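Local coordinates for protein major mite allergen Der p 23 (Dermatophagoides pteronyssinus, PDB 4ZCE) that is a peritrophin-like secreted allergen of house dust mites that is bound by IgE and, despite its chitin-binding type-2 fold, does not bind chitin in vitro, at residues H21-C26 with T40-D45. Residues are numbered along the deposited sequence; the frame is centred on the assembly and turned at random.
With EDO (1,2-ethanediol), chain C.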
ATOM      1  N   HIS A  21       8.329   2.098  -5.947  1.00 11.66           N
ATOM      2  CA  HIS A  21       7.849   2.055  -4.567  1.00 12.06           C
ATOM      3  C   HIS A  21       6.663   2.985  -4.335  1.00 15.05           C
ATOM      4  O   HIS A  21       6.170   3.082  -3.213  1.00 18.74           O
ATOM      5  CB  HIS A  21       8.960   2.448  -3.597  1.00 14.00           C
ATOM      6  CG  HIS A  21      10.218   1.666  -3.786  1.00 15.00           C
ATOM      7  ND1 HIS A  21      11.319   2.184  -4.428  1.00 19.87           N
ATOM      8  CD2 HIS A  21      10.536   0.396  -3.438  1.00 15.05           C
ATOM      9  CE1 HIS A  21      12.275   1.264  -4.462  1.00 16.92           C
ATOM     10  NE2 HIS A  21      11.820   0.172  -3.878  1.00 14.16           N
ATOM     11  N   LYS A  22       6.223   3.692  -5.374  1.00 10.76           N
ATOM     12  CA  LYS A  22       5.171   4.690  -5.203  1.00 12.15           C
ATOM     13  C   LYS A  22       4.045   4.430  -6.187  1.00 11.45           C
ATOM     14  O   LYS A  22       4.165   3.612  -7.095  1.00 12.79           O
ATOM     15  CB  LYS A  22       5.734   6.103  -5.378  1.00 11.79           C
ATOM     16  CG  LYS A  22       6.828   6.436  -4.355  1.00 12.46           C
ATOM     17  CD  LYS A  22       7.264   7.880  -4.452  1.00 16.20           C
ATOM     18  CE  LYS A  22       8.352   8.198  -3.444  1.00 22.95           C
ATOM     19  NZ  LYS A  22       8.760   9.613  -3.486  1.00 30.26           N
ATOM     20  N   PHE A  23       2.934   5.123  -5.974  1.00  9.74           N
ATOM     21  CA  PHE A  23       1.787   5.033  -6.870  1.00 12.45           C
ATOM     22  C   PHE A  23       0.894   6.248  -6.685  1.00 11.06           C
ATOM     23  O   PHE A  23       1.140   7.090  -5.820  1.00 11.46           O
ATOM     24  CB  PHE A  23       1.012   3.725  -6.621  1.00 11.49           C
ATOM     25  CG  PHE A  23       0.469   3.568  -5.215  1.00 10.98           C
ATOM     26  CD1 PHE A  23       1.290   3.168  -4.180  1.00 10.78           C
ATOM     27  CD2 PHE A  23      -0.871   3.806  -4.934  1.00 11.30           C
ATOM     28  CE1 PHE A  23       0.788   3.011  -2.892  1.00 11.51           C
ATOM     29  CE2 PHE A  23      -1.368   3.630  -3.636  1.00 12.08           C
ATOM     30  CZ  PHE A  23      -0.537   3.233  -2.635  1.00 10.01           C
ATOM     31  N   TYR A  24      -0.135   6.345  -7.513  1.00 10.44           N
ATOM     32  CA  TYR A  24      -1.088   7.430  -7.444  1.00 11.02           C
ATOM     33  C   TYR A  24      -2.494   6.893  -7.220  1.00 11.57           C
ATOM     34  O   TYR A  24      -2.897   5.896  -7.814  1.00 11.51           O
ATOM     35  CB  TYR A  24      -1.058   8.263  -8.730  1.00  9.38           C
ATOM     36  CG  TYR A  24       0.225   9.041  -8.920  1.00 10.43           C
ATOM     37  CD1 TYR A  24       1.255   8.528  -9.697  1.00 13.55           C
ATOM     38  CD2 TYR A  24       0.406  10.284  -8.329  1.00 13.26           C
ATOM     39  CE1 TYR A  24       2.439   9.239  -9.888  1.00 13.03           C
ATOM     40  CE2 TYR A  24       1.578  11.002  -8.518  1.00 14.30           C
ATOM     41  CZ  TYR A  24       2.593  10.469  -9.291  1.00 12.59           C
ATOM     42  OH  TYR A  24       3.759  11.197  -9.458  1.00 18.12           O
ATOM     43  N   ILE A  25      -3.244   7.573  -6.368  1.00 12.34           N
ATOM     44  CA  ILE A  25      -4.651   7.263  -6.185  1.00 11.71           C
ATOM     45  C   ILE A  25      -5.458   8.414  -6.752  1.00 12.85           C
ATOM     46  O   ILE A  25      -5.233   9.577  -6.390  1.00 13.65           O
ATOM     47  CB  ILE A  25      -5.019   7.057  -4.697  1.00 11.87           C
ATOM     48  CG1 ILE A  25      -4.117   5.994  -4.062  1.00 14.82           C
ATOM     49  CG2 ILE A  25      -6.481   6.660  -4.588  1.00 14.06           C
ATOM     50  CD1 ILE A  25      -4.346   5.795  -2.560  1.00 17.44           C
ATOM     51  N   CYS A  26      -6.370   8.085  -7.665  1.00 11.96           N
ATOM     52  CA  CYS A  26      -7.244   9.074  -8.282  1.00 13.41           C
ATOM     53  C   CYS A  26      -8.638   9.007  -7.667  1.00 15.44           C
ATOM     54  O   CYS A  26      -9.204   7.928  -7.492  1.00 17.22           O
ATOM     55  CB  CYS A  26      -7.323   8.865  -9.796  1.00 14.61           C
ATOM     56  SG  CYS A  26      -5.778   9.309 -10.663  1.00 15.31           S
ATOM     57  N   THR A  40       8.152  -2.983  -0.131  1.00 13.08           N
ATOM     58  CA  THR A  40       7.263  -3.452  -1.183  1.00 12.14           C
ATOM     59  C   THR A  40       7.250  -2.505  -2.366  1.00 11.76           C
ATOM     60  O   THR A  40       7.649  -1.344  -2.264  1.00 12.62           O
ATOM     61  CB  THR A  40       5.803  -3.715  -0.697  1.00 11.32           C
ATOM     62  OG1 THR A  40       5.182  -2.493  -0.280  1.00 10.79           O
ATOM     63  CG2 THR A  40       5.800  -4.711   0.449  1.00 11.10           C
ATOM     64  N   ARG A  41       6.759  -3.030  -3.491  1.00 13.24           N
ATOM     65  CA  ARG A  41       6.740  -2.321  -4.762  1.00 12.51           C
ATOM     66  C   ARG A  41       5.347  -2.394  -5.370  1.00 11.11           C
ATOM     67  O   ARG A  41       4.610  -3.350  -5.142  1.00 12.95           O
ATOM     68  CB  ARG A  41       7.769  -2.934  -5.721  1.00 14.72           C
ATOM     69  CG  ARG A  41       9.207  -2.536  -5.419  1.00 15.88           C
ATOM     70  CD  ARG A  41      10.208  -3.195  -6.366  1.00 21.61           C
ATOM     71  NE  ARG A  41      11.582  -2.793  -6.049  1.00 19.82           N
ATOM     72  CZ  ARG A  41      12.553  -2.629  -6.947  1.00 26.72           C
ATOM     73  NH1 ARG A  41      12.324  -2.824  -8.241  1.00 27.68           N
ATOM     74  NH2 ARG A  41      13.757  -2.251  -6.545  1.00 30.35           N
ATOM     75  N   TRP A  42       4.993  -1.381  -6.160  1.00 11.22           N
ATOM     76  CA  TRP A  42       3.661  -1.296  -6.733  1.00  8.63           C
ATOM     77  C   TRP A  42       3.483  -2.384  -7.760  1.00 12.75           C
ATOM     78  O   TRP A  42       4.359  -2.601  -8.598  1.00 15.15           O
ATOM     79  CB  TRP A  42       3.434   0.056  -7.397  1.00 13.35           C
ATOM     80  CG  TRP A  42       2.068   0.154  -7.937  1.00 11.71           C
ATOM     81  CD1 TRP A  42       1.705   0.198  -9.245  1.00 14.56           C
ATOM     82  CD2 TRP A  42       0.854   0.158  -7.180  1.00 10.46           C
ATOM     83  NE1 TRP A  42       0.334   0.247  -9.356  1.00 13.89           N
ATOM     84  CE2 TRP A  42      -0.211   0.232  -8.098  1.00 13.74           C
ATOM     85  CE3 TRP A  42       0.566   0.123  -5.814  1.00 13.71           C
ATOM     86  CZ2 TRP A  42      -1.532   0.263  -7.695  1.00 15.31           C
ATOM     87  CZ3 TRP A  42      -0.741   0.164  -5.419  1.00 12.67           C
ATOM     88  CH2 TRP A  42      -1.779   0.239  -6.355  1.00 14.13           C
ATOM     89  N   ASN A  43       2.360  -3.080  -7.661  1.00 12.32           N
ATOM     90  CA  ASN A  43       1.994  -4.178  -8.552  1.00 14.78           C
ATOM     91  C   ASN A  43       0.758  -3.736  -9.334  1.00 15.41           C
ATOM     92  O   ASN A  43      -0.360  -3.742  -8.814  1.00 14.69           O
ATOM     93  CB  ASN A  43       1.735  -5.430  -7.696  1.00 13.76           C
ATOM     94  CG  ASN A  43       1.209  -6.623  -8.495  1.00 25.68           C
ATOM     95  OD1 ASN A  43       0.798  -6.504  -9.644  1.00 19.72           O
ATOM     96  ND2 ASN A  43       1.200  -7.785  -7.861  1.00 24.14           N
ATOM     97  N   GLU A  44       0.976  -3.295 -10.572  1.00 16.38           N
ATOM     98  CA  GLU A  44      -0.086  -2.732 -11.407  1.00 20.48           C
ATOM     99  C   GLU A  44      -1.233  -3.707 -11.615  1.00 21.02           C
ATOM    100  O   GLU A  44      -2.408  -3.333 -11.592  1.00 27.34           O
ATOM    101  CB  GLU A  44       0.487  -2.383 -12.784  1.00 25.53           C
ATOM    102  CG  GLU A  44       1.432  -1.217 -12.761  1.00 43.24           C
ATOM    103  CD  GLU A  44       1.793  -0.716 -14.153  1.00 41.33           C
ATOM    104  OE1 GLU A  44       2.990  -0.786 -14.507  1.00 38.15           O
ATOM    105  OE2 GLU A  44       0.888  -0.235 -14.873  1.00 32.54           O
ATOM    106  N   ASP A  45      -0.874  -4.961 -11.845  1.00 20.24           N
ATOM    107  CA  ASP A  45      -1.860  -5.959 -12.222  1.00 22.25           C
ATOM    108  C   ASP A  45      -2.854  -6.168 -11.093  1.00 30.71           C
ATOM    109  O   ASP A  45      -4.036  -6.439 -11.329  1.00 25.19           O
ATOM    110  CB  ASP A  45      -1.174  -7.279 -12.541  1.00 18.62           C
ATOM    111  CG  ASP A  45      -0.484  -7.279 -13.900  1.00 27.41           C
ATOM    112  OD1 ASP A  45      -0.711  -6.337 -14.682  1.00 22.59           O
ATOM    113  OD2 ASP A  45       0.275  -8.233 -14.181  1.00 29.23           O
TER
HETATM  114  C1  EDO C 101       5.389  10.211  -2.151  1.00 38.73           C
HETATM  115  O1  EDO C 101       6.146  10.983  -3.067  1.00 39.72           O
HETATM  116  C2  EDO C 101       6.100  10.466  -0.853  1.00 42.75           C
HETATM  117  O2  EDO C 101       5.083  10.716   0.090  1.00 48.35           O
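The phenyl ring of Phe23 lies on one face of the Trp42 indole in an offset stack, its centroid 4.3 Å from that of the six-membered ring and the planes only 14° apart. Trp42 CZ3 sits over the middle of the phenyl ring, and CE3 approaches Phe23 CG to 3.5 Å. On the same indole face Phe23 CB adds a CH-pi contact, 3.8 Å from the centroid of the six-membered ring. With Phe23 CG tucked between its own backbone N and carbonyl carbon (chi1 60°), both CB and the ring lie against that face; the side chain of Trp42, coming from the short strand 42-43, crosses that of Phe23 at about a right angle while the ring planes stay nearly parallel. The carbonyl O of Thr40 lies in the plane of the His21 ring at its edge, 3.6 Å from CD2. The extended Arg41 side chain crosses the imidazole at a slant, NE 3.7 Å from His21 NE2, with the guanidinium plane 82° from the ring. Pointing away from this contact, Lys22 NZ donates a 3.0 Å hydrogen bond to O1 of an ethanediol, probably from the crystallisation liquor, which is also hydrogen-bonded to Asp35. Tyr13 and Ala15 of strand 12-15 and Cys49 of strand 48-49 pack on Trp42, while Tyr13 of the second copy of the protein in the crystal assembly packs against Phe23. The contact thus joins the central strand of the three-stranded sheet to the small two-stranded sheet of this peritrophin-A domain, within the region important for IgE binding, through dispersion and ring stacking rather than directional polar bonds.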